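Local coordinates for Nitrate/nitrite binding protein NrtA (Synechocystis sp., PDB 2G29), which binds nitrate as the solute-binding protein of the NrtABCD ABC transporter, which takes up nitrate and probably also nitrite, at residues N362-D365 with L366-A370. Residues are numbered along the deposited sequence; the frame is centred on the assembly and turned at random.
Sequences NRED and LWREA
Leu366 lies over one face of the Arg363 guanidinium, with CD1 3.7 Å from CZ above the centre of the group. The edge of the same guanidinium is taken by Asp365, in plane. Tyr116 makes a cation-pi contact with Arg363. NE and NH2 of Arg363 each bind one carboxylate oxygen through its syn lone pair. Bends at chi2 and chi3 (-53° and -60°) curl the arginine back over Leu366. A second side-on pair joins Arg368 to Glu364, i to i+4. Arg368 NE gives to Glu364 OE1 at 2.8 Å and Arg368 NH2 to Glu364 OE2 at 2.9 Å, both nearly straight. The carboxylate lies at the guanidinium edge; the planes are 17° apart, and Arg368 meets the syn side of both oxygens from somewhat outside the carboxylate plane. Glu364 OE1 also bonds the Tyr329 hydroxyl. One water bridges Asp365 OD2 and Glu369 OE2, donating to both, which probably eases the closeness of the carboxylates.

Arg363 is the N-cap residue; its O accepts from Trp367 N at 3.2 Å. Asn362 OD1 accepts from Glu364 N, an Asx turn leading from helix 354-361 into helix 364-373. Arg363 and Leu366 pack on Leu118 of outer strand 115-120. Trp367 and Ala370 face helix 253-271.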
loop_
_atom_site.group_PDB
_atom_site.type_symbol
_atom_site.label_atom_id
_atom_site.label_comp_id
_atom_site.label_asym_id
_atom_site.label_seq_id
_atom_site.Cartn_x
_atom_site.Cartn_y
_atom_site.Cartn_z
ATOM N N ASN A 362 8.331 0.076 -13.803
ATOM C CA ASN A 362 8.268 -1.258 -13.225
ATOM C C ASN A 362 9.511 -2.061 -13.589
ATOM O O ASN A 362 9.825 -2.220 -14.763
ATOM C CB ASN A 362 6.980 -1.966 -13.707
ATOM C CG ASN A 362 6.837 -3.353 -13.132
ATOM O OD1 ASN A 362 7.628 -4.257 -13.457
ATOM N ND2 ASN A 362 5.835 -3.540 -12.268
ATOM N N ARG A 363 10.223 -2.535 -12.560
ATOM C CA ARG A 363 11.427 -3.308 -12.824
ATOM C C ARG A 363 11.274 -4.758 -12.396
ATOM O O ARG A 363 12.122 -5.304 -11.649
ATOM C CB ARG A 363 12.645 -2.673 -12.141
ATOM C CG ARG A 363 12.968 -1.256 -12.672
ATOM C CD ARG A 363 13.108 -1.227 -14.189
ATOM N NE ARG A 363 14.184 -2.104 -14.655
ATOM C CZ ARG A 363 15.478 -1.788 -14.649
ATOM N NH1 ARG A 363 15.892 -0.603 -14.222
ATOM N NH2 ARG A 363 16.374 -2.701 -15.038
ATOM N N GLU A 364 10.189 -5.380 -12.855
ATOM C CA GLU A 364 9.974 -6.814 -12.589
ATOM C C GLU A 364 11.171 -7.614 -13.134
ATOM O O GLU A 364 11.394 -8.753 -12.694
ATOM C CB GLU A 364 8.645 -7.284 -13.222
ATOM C CG GLU A 364 8.565 -7.142 -14.761
ATOM C CD GLU A 364 9.215 -8.290 -15.484
ATOM O OE1 GLU A 364 9.044 -9.449 -15.053
ATOM O OE2 GLU A 364 9.843 -8.031 -16.542
ATOM N N ASP A 365 11.890 -7.057 -14.103
ATOM C CA ASP A 365 13.083 -7.733 -14.640
ATOM C C ASP A 365 14.146 -7.840 -13.535
ATOM O O ASP A 365 14.790 -8.883 -13.408
ATOM C CB ASP A 365 13.665 -7.002 -15.869
ATOM C CG ASP A 365 14.053 -5.549 -15.584
ATOM O OD1 ASP A 365 13.261 -4.799 -14.977
ATOM O OD2 ASP A 365 15.171 -5.168 -15.999
ATOM N N LEU A 366 14.342 -6.788 -12.743
ATOM C CA LEU A 366 15.286 -6.831 -11.617
ATOM C C LEU A 366 14.770 -7.822 -10.559
ATOM O O LEU A 366 15.564 -8.523 -9.914
ATOM C CB LEU A 366 15.462 -5.422 -11.011
ATOM C CG LEU A 366 16.105 -4.414 -11.956
ATOM C CD1 LEU A 366 16.363 -3.100 -11.261
ATOM C CD2 LEU A 366 17.470 -4.998 -12.412
ATOM N N TRP A 367 13.445 -7.905 -10.377
ATOM C CA TRP A 367 12.900 -8.833 -9.411
ATOM C C TRP A 367 13.219 -10.259 -9.833
ATOM O O TRP A 367 13.687 -11.061 -9.009
ATOM C CB TRP A 367 11.376 -8.607 -9.248
ATOM C CG TRP A 367 10.745 -9.394 -8.108
ATOM C CD1 TRP A 367 10.418 -8.907 -6.871
ATOM C CD2 TRP A 367 10.356 -10.785 -8.106
ATOM N NE1 TRP A 367 9.864 -9.893 -6.096
ATOM C CE2 TRP A 367 9.800 -11.052 -6.830
ATOM C CE3 TRP A 367 10.418 -11.823 -9.054
ATOM C CZ2 TRP A 367 9.304 -12.320 -6.467
ATOM C CZ3 TRP A 367 9.928 -13.087 -8.701
ATOM C CH2 TRP A 367 9.374 -13.322 -7.413
ATOM N N ARG A 368 12.982 -10.592 -11.104
ATOM C CA ARG A 368 13.295 -11.951 -11.575
ATOM C C ARG A 368 14.781 -12.262 -11.458
ATOM O O ARG A 368 15.135 -13.404 -11.125
ATOM C CB ARG A 368 12.825 -12.147 -13.023
ATOM C CG ARG A 368 11.314 -12.338 -13.149
ATOM C CD ARG A 368 10.926 -12.642 -14.618
ATOM N NE ARG A 368 10.953 -11.451 -15.459
ATOM C CZ ARG A 368 11.724 -11.294 -16.526
ATOM N NH1 ARG A 368 12.560 -12.270 -16.913
ATOM N NH2 ARG A 368 11.695 -10.151 -17.202
ATOM N N GLU A 369 15.652 -11.286 -11.719
ATOM C CA GLU A 369 17.091 -11.559 -11.600
ATOM C C GLU A 369 17.455 -11.858 -10.160
ATOM O O GLU A 369 18.227 -12.788 -9.883
ATOM C CB GLU A 369 17.899 -10.384 -12.140
ATOM C CG GLU A 369 17.838 -10.361 -13.677
ATOM C CD GLU A 369 18.143 -9.018 -14.294
ATOM O OE1 GLU A 369 18.778 -8.172 -13.622
ATOM O OE2 GLU A 369 17.749 -8.813 -15.473
ATOM N N ALA A 370 16.874 -11.119 -9.220
ATOM C CA ALA A 370 17.167 -11.367 -7.816
ATOM C C ALA A 370 16.588 -12.690 -7.346
ATOM O O ALA A 370 17.231 -13.409 -6.578
ATOM C CB ALA A 370 16.610 -10.206 -6.974
HETATM O O HOH W 1 17.415 -6.436 -16.546
#